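D-lactate dehydrogenase (Fermentative) (Pseudomonas aeruginosa, PDB 6ABJ) probably catalyses the NADH-dependent reduction of pyruvate to D-lactate, as a tetrameric member of the D-isomer specific 2-hydroxyacid dehydrogenase family. Local coordinates at residues B[129-139]-B[151-159]; B[263-274]-B[303-313]. All coordinates share one frame; numbering follows the deposited sequence.

Contact 1 of 2, residues B[129-139]-B[151-159]; sequences ILTLNRRLHRA and HGLTGFDLH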
loop_
_atom_site.group_PDB
_atom_site.type_symbol
_atom_site.label_atom_id
_atom_site.label_comp_id
_atom_site.label_asym_id
_atom_site.label_seq_id
_atom_site.Cartn_x
_atom_site.Cartn_y
_atom_site.Cartn_z
ATOM N N ILE B 129 -11.365 -10.621 -13.285
ATOM C CA ILE B 129 -11.144 -10.182 -14.683
ATOM C C ILE B 129 -11.134 -8.658 -14.792
ATOM O O ILE B 129 -10.222 -8.058 -15.403
ATOM C CB ILE B 129 -12.267 -10.752 -15.615
ATOM C CG1 ILE B 129 -12.026 -12.239 -15.777
ATOM C CG2 ILE B 129 -12.231 -10.076 -16.975
ATOM C CD1 ILE B 129 -13.078 -13.019 -16.467
ATOM N N LEU B 130 -12.115 -8.010 -14.176
ATOM C CA LEU B 130 -12.243 -6.574 -14.344
ATOM C C LEU B 130 -11.185 -5.824 -13.597
ATOM O O LEU B 130 -10.658 -4.857 -14.100
ATOM C CB LEU B 130 -13.628 -6.100 -13.902
ATOM C CG LEU B 130 -14.669 -6.339 -15.021
ATOM C CD1 LEU B 130 -16.019 -6.317 -14.413
ATOM C CD2 LEU B 130 -14.486 -5.337 -16.171
ATOM N N THR B 131 -10.808 -6.301 -12.399
ATOM C CA THR B 131 -9.772 -5.629 -11.687
ATOM C C THR B 131 -8.433 -5.714 -12.457
ATOM O O THR B 131 -7.663 -4.753 -12.483
ATOM C CB THR B 131 -9.627 -6.043 -10.182
ATOM O OG1 THR B 131 -8.686 -5.139 -9.573
ATOM C CG2 THR B 131 -9.053 -7.347 -9.999
ATOM N N LEU B 132 -8.136 -6.877 -13.001
ATOM C CA LEU B 132 -6.920 -7.033 -13.751
ATOM C C LEU B 132 -6.935 -6.171 -15.040
ATOM O O LEU B 132 -5.961 -5.507 -15.368
ATOM C CB LEU B 132 -6.718 -8.494 -14.140
ATOM C CG LEU B 132 -6.251 -9.453 -13.015
ATOM C CD1 LEU B 132 -6.518 -10.899 -13.386
ATOM C CD2 LEU B 132 -4.751 -9.188 -12.797
ATOM N N ASN B 133 -8.072 -6.205 -15.731
ATOM C CA ASN B 133 -8.207 -5.543 -17.022
ATOM C C ASN B 133 -8.006 -4.017 -16.817
ATOM O O ASN B 133 -7.171 -3.382 -17.480
ATOM C CB ASN B 133 -9.591 -5.843 -17.534
ATOM C CG ASN B 133 -9.897 -5.215 -18.875
ATOM O OD1 ASN B 133 -9.348 -4.155 -19.237
ATOM N ND2 ASN B 133 -10.859 -5.798 -19.570
ATOM N N ARG B 134 -8.749 -3.461 -15.868
ATOM C CA ARG B 134 -8.771 -2.041 -15.659
ATOM C C ARG B 134 -7.717 -1.607 -14.562
ATOM O O ARG B 134 -7.641 -0.425 -14.177
ATOM C CB ARG B 134 -10.163 -1.513 -15.354
ATOM C CG ARG B 134 -11.257 -1.997 -16.334
ATOM C CD ARG B 134 -10.900 -1.671 -17.780
ATOM N NE ARG B 134 -11.003 -0.272 -17.970
ATOM C CZ ARG B 134 -12.059 0.387 -18.455
ATOM N NH1 ARG B 134 -13.090 -0.223 -18.982
ATOM N NH2 ARG B 134 -12.016 1.681 -18.502
ATOM N N ARG B 135 -6.951 -2.575 -14.078
ATOM C CA ARG B 135 -5.929 -2.298 -13.083
ATOM C C ARG B 135 -6.479 -1.569 -11.876
ATOM O O ARG B 135 -5.836 -0.667 -11.337
ATOM C CB ARG B 135 -4.800 -1.472 -13.703
ATOM C CG ARG B 135 -3.874 -2.266 -14.603
ATOM C CD ARG B 135 -4.424 -2.328 -16.016
ATOM N NE ARG B 135 -3.362 -2.436 -17.009
ATOM C CZ ARG B 135 -3.475 -3.108 -18.149
ATOM N NH1 ARG B 135 -4.609 -3.731 -18.442
ATOM N NH2 ARG B 135 -2.458 -3.156 -18.999
ATOM N N LEU B 136 -7.667 -1.963 -11.447
ATOM C CA LEU B 136 -8.342 -1.236 -10.408
ATOM C C LEU B 136 -7.607 -1.266 -9.034
ATOM O O LEU B 136 -7.660 -0.318 -8.319
ATOM C CB LEU B 136 -9.729 -1.768 -10.209
ATOM C CG LEU B 136 -10.701 -1.659 -11.434
ATOM C CD1 LEU B 136 -12.058 -2.290 -11.190
ATOM C CD2 LEU B 136 -10.778 -0.222 -11.891
ATOM N N HIS B 137 -6.946 -2.367 -8.740
ATOM C CA HIS B 137 -6.162 -2.513 -7.486
ATOM C C HIS B 137 -4.983 -1.530 -7.529
ATOM O O HIS B 137 -4.685 -0.843 -6.523
ATOM C CB HIS B 137 -5.728 -3.987 -7.359
ATOM C CG HIS B 137 -4.918 -4.506 -8.495
ATOM N ND1 HIS B 137 -5.417 -4.736 -9.752
ATOM C CD2 HIS B 137 -3.621 -4.838 -8.567
ATOM C CE1 HIS B 137 -4.472 -5.182 -10.533
ATOM N NE2 HIS B 137 -3.370 -5.272 -9.822
ATOM N N ARG B 138 -4.374 -1.376 -8.698
ATOM C CA ARG B 138 -3.257 -0.393 -8.867
ATOM C C ARG B 138 -3.794 1.054 -8.790
ATOM O O ARG B 138 -3.200 1.916 -8.133
ATOM C CB ARG B 138 -2.536 -0.607 -10.155
ATOM C CG ARG B 138 -1.924 -2.049 -10.266
ATOM C CD ARG B 138 -0.921 -2.158 -11.454
ATOM N NE ARG B 138 0.207 -1.256 -11.249
ATOM C CZ ARG B 138 0.867 -0.594 -12.205
ATOM N NH1 ARG B 138 0.588 -0.789 -13.502
ATOM N NH2 ARG B 138 1.844 0.222 -11.835
ATOM N N ALA B 139 -4.914 1.313 -9.495
ATOM C CA ALA B 139 -5.554 2.658 -9.419
ATOM C C ALA B 139 -5.890 3.095 -8.010
ATOM O O ALA B 139 -5.622 4.207 -7.621
ATOM C CB ALA B 139 -6.769 2.706 -10.292
ATOM N N HIS B 151 -0.927 6.653 -16.363
ATOM C CA HIS B 151 0.069 5.791 -17.094
ATOM C C HIS B 151 -0.014 4.325 -16.669
ATOM O O HIS B 151 -0.076 4.016 -15.483
ATOM C CB HIS B 151 1.518 6.277 -16.942
ATOM C CG HIS B 151 2.043 6.203 -15.532
ATOM N ND1 HIS B 151 2.689 5.086 -15.053
ATOM C CD2 HIS B 151 1.913 7.040 -14.482
ATOM C CE1 HIS B 151 2.966 5.253 -13.776
ATOM N NE2 HIS B 151 2.478 6.421 -13.392
ATOM N N GLY B 152 0.023 3.419 -17.644
ATOM C CA GLY B 152 -0.002 2.003 -17.396
ATOM C C GLY B 152 -1.333 1.368 -16.996
ATOM O O GLY B 152 -1.405 0.159 -16.869
ATOM N N LEU B 153 -2.411 2.150 -16.888
ATOM C CA LEU B 153 -3.706 1.643 -16.461
ATOM C C LEU B 153 -4.694 1.301 -17.598
ATOM O O LEU B 153 -5.792 0.805 -17.334
ATOM C CB LEU B 153 -4.373 2.642 -15.516
ATOM C CG LEU B 153 -3.590 3.082 -14.304
ATOM C CD1 LEU B 153 -4.434 3.993 -13.423
ATOM C CD2 LEU B 153 -3.135 1.871 -13.445
ATOM N N THR B 154 -4.265 1.517 -18.864
ATOM C CA THR B 154 -5.107 1.241 -19.989
ATOM C C THR B 154 -5.504 -0.218 -20.060
ATOM O O THR B 154 -4.600 -1.099 -20.118
ATOM C CB THR B 154 -4.434 1.657 -21.309
ATOM O OG1 THR B 154 -4.042 3.001 -21.201
ATOM C CG2 THR B 154 -5.410 1.540 -22.477
ATOM N N GLY B 155 -6.792 -0.486 -20.183
ATOM C CA GLY B 155 -7.311 -1.845 -20.343
ATOM C C GLY B 155 -7.799 -2.158 -21.737
ATOM O O GLY B 155 -7.271 -1.606 -22.737
ATOM N N PHE B 156 -8.741 -3.063 -21.812
ATOM C CA PHE B 156 -9.352 -3.474 -23.045
ATOM C C PHE B 156 -10.853 -3.694 -22.844
ATOM O O PHE B 156 -11.309 -4.104 -21.766
ATOM C CB PHE B 156 -8.643 -4.734 -23.581
ATOM C CG PHE B 156 -8.734 -5.947 -22.676
ATOM C CD1 PHE B 156 -7.767 -6.183 -21.717
ATOM C CD2 PHE B 156 -9.744 -6.852 -22.793
ATOM C CE1 PHE B 156 -7.805 -7.329 -20.940
ATOM C CE2 PHE B 156 -9.789 -8.016 -22.000
ATOM C CZ PHE B 156 -8.773 -8.265 -21.105
ATOM N N ASP B 157 -11.625 -3.414 -23.882
ATOM C CA ASP B 157 -13.045 -3.675 -23.819
ATOM C C ASP B 157 -13.236 -5.189 -23.732
ATOM O O ASP B 157 -12.610 -5.948 -24.480
ATOM C CB ASP B 157 -13.737 -3.236 -25.103
ATOM C CG ASP B 157 -13.751 -1.749 -25.283
ATOM O OD1 ASP B 157 -13.272 -1.025 -24.386
ATOM O OD2 ASP B 157 -14.248 -1.306 -26.337
ATOM N N LEU B 158 -14.119 -5.635 -22.848
ATOM C CA LEU B 158 -14.529 -6.997 -22.851
ATOM C C LEU B 158 -15.452 -7.347 -24.051
ATOM O O LEU B 158 -15.374 -8.460 -24.642
ATOM C CB LEU B 158 -15.264 -7.337 -21.561
ATOM C CG LEU B 158 -14.414 -7.349 -20.273
ATOM C CD1 LEU B 158 -15.242 -7.580 -19.044
ATOM C CD2 LEU B 158 -13.265 -8.376 -20.339
ATOM N N HIS B 159 -16.315 -6.405 -24.381
ATOM C CA HIS B 159 -17.163 -6.557 -25.567
ATOM C C HIS B 159 -16.383 -7.041 -26.770
ATOM O O HIS B 159 -15.401 -6.442 -27.136
ATOM C CB HIS B 159 -17.875 -5.231 -25.864
ATOM C CG HIS B 159 -18.852 -5.329 -26.987
ATOM N ND1 HIS B 159 -18.605 -4.797 -28.239
ATOM C CD2 HIS B 159 -20.064 -5.917 -27.063
ATOM C CE1 HIS B 159 -19.620 -5.071 -29.040
ATOM N NE2 HIS B 159 -20.511 -5.744 -28.344
HETATM O O HOH W 1 -8.424 1.230 -17.578
HETATM O O HOH W 2 -13.188 -3.030 -19.859
HETATM O O HOH W 3 0.129 -1.895 -17.782
#

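Contact 2 of 2, residues B[263-274]-B[303-313]; sequences LKSGQLGYLGLD and FPNVVVTAHQA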
loop_
_atom_site.group_PDB
_atom_site.type_symbol
_atom_site.label_atom_id
_atom_site.label_comp_id
_atom_site.label_asym_id
_atom_site.label_seq_id
_atom_site.Cartn_x
_atom_site.Cartn_y
_atom_site.Cartn_z
ATOM N N LEU B 263 4.710 -15.235 -17.359
ATOM C CA LEU B 263 4.493 -13.852 -16.921
ATOM C C LEU B 263 5.736 -13.022 -17.167
ATOM O O LEU B 263 5.639 -11.910 -17.690
ATOM C CB LEU B 263 4.055 -13.825 -15.445
ATOM C CG LEU B 263 2.636 -14.314 -15.154
ATOM C CD1 LEU B 263 2.450 -14.788 -13.725
ATOM C CD2 LEU B 263 1.590 -13.215 -15.440
ATOM N N LYS B 264 6.920 -13.567 -16.891
ATOM C CA LYS B 264 8.135 -12.821 -17.155
ATOM C C LYS B 264 8.297 -12.473 -18.620
ATOM O O LYS B 264 8.740 -11.359 -18.949
ATOM C CB LYS B 264 9.351 -13.523 -16.644
ATOM C CG LYS B 264 9.380 -13.523 -15.143
ATOM C CD LYS B 264 10.485 -14.397 -14.603
ATOM C CE LYS B 264 11.869 -13.982 -15.034
ATOM N NZ LYS B 264 12.794 -14.989 -14.452
ATOM N N SER B 265 7.917 -13.385 -19.500
ATOM C CA SER B 265 8.180 -13.157 -20.928
ATOM C C SER B 265 7.115 -12.309 -21.565
ATOM O O SER B 265 7.278 -11.830 -22.695
ATOM C CB SER B 265 8.208 -14.480 -21.687
ATOM O OG SER B 265 6.962 -15.077 -21.708
ATOM N N GLY B 266 5.988 -12.159 -20.884
ATOM C CA GLY B 266 4.847 -11.469 -21.474
ATOM C C GLY B 266 3.918 -12.428 -22.223
ATOM O O GLY B 266 2.858 -12.023 -22.622
ATOM N N GLN B 267 4.283 -13.694 -22.368
ATOM C CA GLN B 267 3.442 -14.619 -22.969
ATOM C C GLN B 267 2.047 -14.654 -22.267
ATOM O O GLN B 267 1.007 -14.717 -22.939
ATOM C CB GLN B 267 4.073 -16.035 -22.975
ATOM C CG GLN B 267 3.135 -17.199 -23.335
ATOM C CD GLN B 267 2.520 -17.138 -24.726
ATOM O OE1 GLN B 267 2.839 -16.279 -25.527
ATOM N NE2 GLN B 267 1.552 -18.040 -24.980
ATOM N N LEU B 268 2.061 -14.733 -20.950
ATOM C CA LEU B 268 0.835 -14.580 -20.192
ATOM C C LEU B 268 0.736 -13.115 -19.775
ATOM O O LEU B 268 1.601 -12.618 -19.043
ATOM C CB LEU B 268 0.827 -15.529 -18.974
ATOM C CG LEU B 268 -0.461 -15.579 -18.179
ATOM C CD1 LEU B 268 -1.629 -16.138 -18.984
ATOM C CD2 LEU B 268 -0.316 -16.463 -16.974
ATOM N N GLY B 269 -0.359 -12.470 -20.179
ATOM C CA GLY B 269 -0.577 -11.062 -19.913
ATOM C C GLY B 269 -1.087 -10.769 -18.527
ATOM O O GLY B 269 -0.823 -9.702 -18.001
ATOM N N TYR B 270 -1.928 -11.648 -18.011
ATOM C CA TYR B 270 -2.575 -11.399 -16.745
ATOM C C TYR B 270 -2.870 -12.711 -16.070
ATOM O O TYR B 270 -3.130 -13.723 -16.724
ATOM C CB TYR B 270 -3.939 -10.711 -16.937
ATOM C CG TYR B 270 -4.023 -9.473 -17.810
ATOM C CD1 TYR B 270 -4.061 -9.569 -19.196
ATOM C CD2 TYR B 270 -4.151 -8.212 -17.236
ATOM C CE1 TYR B 270 -4.175 -8.439 -19.986
ATOM C CE2 TYR B 270 -4.266 -7.080 -18.018
ATOM C CZ TYR B 270 -4.277 -7.197 -19.391
ATOM O OH TYR B 270 -4.391 -6.069 -20.167
ATOM N N LEU B 271 -2.864 -12.677 -14.749
ATOM C CA LEU B 271 -3.291 -13.825 -13.946
ATOM C C LEU B 271 -4.112 -13.453 -12.728
ATOM O O LEU B 271 -3.718 -12.630 -11.917
ATOM C CB LEU B 271 -2.055 -14.627 -13.526
ATOM C CG LEU B 271 -2.292 -15.881 -12.655
ATOM C CD1 LEU B 271 -2.838 -17.019 -13.466
ATOM C CD2 LEU B 271 -1.017 -16.268 -11.931
ATOM N N GLY B 272 -5.271 -14.132 -12.592
ATOM C CA GLY B 272 -6.139 -13.995 -11.452
ATOM C C GLY B 272 -6.290 -15.365 -10.798
ATOM O O GLY B 272 -6.771 -16.263 -11.445
ATOM N N LEU B 273 -5.856 -15.484 -9.552
ATOM C CA LEU B 273 -6.004 -16.744 -8.837
ATOM C C LEU B 273 -6.846 -16.537 -7.605
ATOM O O LEU B 273 -6.633 -15.599 -6.864
ATOM C CB LEU B 273 -4.643 -17.268 -8.375
ATOM C CG LEU B 273 -3.584 -17.596 -9.406
ATOM C CD1 LEU B 273 -2.345 -18.098 -8.623
ATOM C CD2 LEU B 273 -3.996 -18.565 -10.471
ATOM N N ASP B 274 -7.808 -17.417 -7.409
ATOM C CA ASP B 274 -8.471 -17.555 -6.112
ATOM C C ASP B 274 -8.089 -18.864 -5.387
ATOM O O ASP B 274 -8.423 -19.022 -4.199
ATOM C CB ASP B 274 -9.989 -17.492 -6.248
ATOM C CG ASP B 274 -10.673 -17.388 -4.887
ATOM O OD1 ASP B 274 -10.412 -16.405 -4.142
ATOM O OD2 ASP B 274 -11.473 -18.283 -4.525
ATOM N N PHE B 303 4.143 -9.590 -9.173
ATOM C CA PHE B 303 3.910 -9.121 -10.529
ATOM C C PHE B 303 2.771 -8.107 -10.477
ATOM O O PHE B 303 1.793 -8.266 -9.739
ATOM C CB PHE B 303 3.472 -10.230 -11.404
ATOM C CG PHE B 303 4.564 -11.184 -11.735
ATOM C CD1 PHE B 303 5.603 -10.776 -12.513
ATOM C CD2 PHE B 303 4.560 -12.461 -11.276
ATOM C CE1 PHE B 303 6.623 -11.672 -12.854
ATOM C CE2 PHE B 303 5.548 -13.361 -11.670
ATOM C CZ PHE B 303 6.563 -12.973 -12.441
ATOM N N PRO B 304 2.858 -7.099 -11.310
ATOM C CA PRO B 304 1.891 -6.024 -11.327
ATOM C C PRO B 304 0.572 -6.457 -11.957
ATOM O O PRO B 304 -0.406 -5.782 -11.811
ATOM C CB PRO B 304 2.580 -4.957 -12.244
ATOM C CG PRO B 304 3.455 -5.694 -13.099
ATOM C CD PRO B 304 4.036 -6.772 -12.120
ATOM N N ASN B 305 0.590 -7.543 -12.694
ATOM C CA ASN B 305 -0.503 -8.051 -13.491
ATOM C C ASN B 305 -0.969 -9.413 -12.989
ATOM O O ASN B 305 -1.559 -10.185 -13.715
ATOM C CB ASN B 305 -0.058 -8.151 -14.958
ATOM C CG ASN B 305 1.272 -8.953 -15.158
ATOM O OD1 ASN B 305 2.098 -9.068 -14.263
ATOM N ND2 ASN B 305 1.457 -9.475 -16.370
ATOM N N VAL B 306 -0.751 -9.619 -11.704
ATOM C CA VAL B 306 -1.297 -10.773 -10.951
ATOM C C VAL B 306 -2.073 -10.320 -9.735
ATOM O O VAL B 306 -1.614 -9.461 -9.013
ATOM C CB VAL B 306 -0.172 -11.691 -10.475
ATOM C CG1 VAL B 306 -0.684 -12.801 -9.588
ATOM C CG2 VAL B 306 0.588 -12.233 -11.660
ATOM N N VAL B 307 -3.277 -10.892 -9.546
ATOM C CA VAL B 307 -4.077 -10.673 -8.327
ATOM C C VAL B 307 -4.438 -12.043 -7.782
ATOM O O VAL B 307 -4.951 -12.870 -8.527
ATOM C CB VAL B 307 -5.394 -9.893 -8.667
ATOM C CG1 VAL B 307 -6.293 -9.844 -7.456
ATOM C CG2 VAL B 307 -5.027 -8.456 -9.133
ATOM N N VAL B 308 -4.177 -12.203 -6.500
ATOM C CA VAL B 308 -4.455 -13.447 -5.769
ATOM C C VAL B 308 -5.376 -13.091 -4.636
ATOM O O VAL B 308 -5.110 -12.167 -3.886
ATOM C CB VAL B 308 -3.202 -14.068 -5.181
ATOM C CG1 VAL B 308 -3.569 -15.325 -4.325
ATOM C CG2 VAL B 308 -2.228 -14.388 -6.281
ATOM N N THR B 309 -6.539 -13.800 -4.583
ATOM C CA THR B 309 -7.409 -13.779 -3.452
ATOM C C THR B 309 -7.355 -15.160 -2.778
ATOM O O THR B 309 -7.118 -16.156 -3.449
ATOM C CB THR B 309 -8.871 -13.355 -3.847
ATOM O OG1 THR B 309 -9.353 -14.143 -4.907
ATOM C CG2 THR B 309 -8.897 -11.851 -4.324
ATOM N N ALA B 310 -7.548 -15.165 -1.456
ATOM C CA ALA B 310 -7.186 -16.316 -0.642
ATOM C C ALA B 310 -8.378 -17.254 -0.435
ATOM O O ALA B 310 -8.968 -17.357 0.663
ATOM C CB ALA B 310 -6.510 -15.881 0.657
ATOM N N HIS B 311 -8.774 -17.850 -1.548
ATOM C CA HIS B 311 -9.969 -18.690 -1.672
ATOM C C HIS B 311 -11.218 -18.028 -1.100
ATOM O O HIS B 311 -11.834 -18.483 -0.100
ATOM C CB HIS B 311 -9.750 -20.068 -1.081
ATOM C CG HIS B 311 -10.683 -21.094 -1.657
ATOM N ND1 HIS B 311 -10.311 -22.400 -1.841
ATOM C CD2 HIS B 311 -11.920 -20.969 -2.201
ATOM C CE1 HIS B 311 -11.279 -23.045 -2.481
ATOM N NE2 HIS B 311 -12.277 -22.203 -2.697
ATOM N N GLN B 312 -11.499 -16.874 -1.702
ATOM C CA GLN B 312 -12.486 -15.905 -1.309
ATOM C C GLN B 312 -13.724 -15.962 -2.185
ATOM O O GLN B 312 -14.710 -15.260 -1.941
ATOM C CB GLN B 312 -11.791 -14.508 -1.444
ATOM C CG GLN B 312 -12.451 -13.383 -0.756
ATOM C CD GLN B 312 -11.876 -12.032 -1.078
ATOM O OE1 GLN B 312 -10.657 -11.837 -1.069
ATOM N NE2 GLN B 312 -12.753 -11.080 -1.302
ATOM N N ALA B 313 -13.737 -16.801 -3.161
ATOM C CA ALA B 313 -14.787 -16.784 -4.193
ATOM C C ALA B 313 -16.176 -17.145 -3.690
ATOM O O ALA B 313 -17.144 -16.642 -4.224
ATOM C CB ALA B 313 -14.433 -17.702 -5.364
HETATM O O HOH W 4 3.278 -10.678 -18.231
#

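Contact 1 of 2, residues B[129-139]-B[151-159]
Gly155 passes Arg134 with their CA atoms 4.9 Å apart, where the irregular chain 151-159 runs beside the end of one helix and the start of the next. Asn133 has CG opposite its own N (chi1 180°), which carries the amide out to the backbone of Phe156. There it pairs both ways: Phe156 N reaches Asn133 OD1 at 2.9 Å in a nearly straight bond, and Asn133 ND2 gives a hydrogen to Phe156 O at 2.8 Å. The Phe156 ring folds back over the same amide, the two planes 17° apart and ND2 over the ring centre. Between the helices Arg135, with positive phi, is the C-prime residue of a Schellman motif, and it also occupies the N-cap position of helix 136-143. Its side chain turns back to the loop: Arg135 NE bonds Gly152 O at 3.3 Å, NH1 returns to Asn133 O at 2.8 Å, and Thr154 O sits over one guanidinium face. A water also joins Arg135 NH2 to Gly152 O. Leu153 lays CD2 against Arg135 CB, 3.7 Å away, and CD1 against Ala139. At the other end Leu158 meets Leu130 and Ile129 with its two methyls. Arg134 reaches Leu153 O and Phe156 O through separate waters, while its guanidinium bonds Ala120 O and Ala313 O of the second subunit.

Contact 2 of 2, residues B[263-274]-B[303-313]
Asp274 gathers three donors from the chain beyond strand 306-308. Its OD1 takes the Thr309 hydroxyl on the anti lone pair, OG1 to OD1 2.6 Å, and Gln312 N on the syn lone pair at 2.7 Å. Ala313 N meets Asp274 OD2 at 3.0 Å from above the carboxylate plane. A chi1 of -170° swings the Asp274 carboxylate away from its own N and into the loop 309-313, and these bonds tie that loop, with its inverse gamma turn at Ala310, to the end of strand 268-273. Asp274 is an NADH-binding residue, so the grip probably helps to shape the cofactor site. Behind it the two strands run parallel, their axes 4.9 Å apart and 2° from alignment, joined by four backbone hydrogen bonds from Leu271 N to Asn305 O through to Thr309 N to Leu273 O. At the opposite end Asn305 ND2 donates to Gly269 O at 2.8 Å, above the carbonyl plane, and to a water that bridges Leu263 O and Leu268 O. Leu263 CB lies over the Phe303 face, 4.1 Å from the ring centroid, and Leu263 CD1 packs on Val306 CG2 at 3.8 Å. This is the last beta-alpha-beta unit of the Rossmann-type sheet: helix 295-302 covers the face of Leu271 and Val308, helix 118-134 the face of Val307, and strand 243-247 flanks 268-273.

How the contacts relate
Both contacts are largely buried and belong to the NAD-binding domain, but they join different kinds of elements. Contact 2 is a regular parallel strand pair at the edge of the sheet within this chain, held in its middle by backbone bonds and at its two ends by the side chains of Asn305 and Asp274; contact 1 fastens an irregular loop to a helix junction, so side-chain amide and guanidinium groups and waters do most of the bonding. They meet directly: Arg135 NH1 lies 2.9 Å from Tyr270 OH, a probable hydrogen bond, and Leu132 packs its methyls on Gly272 and Asn305 of the strand pair. Each also faces the second subunit, Leu158 N bonding its Glu123 and Val308 O its Thr143.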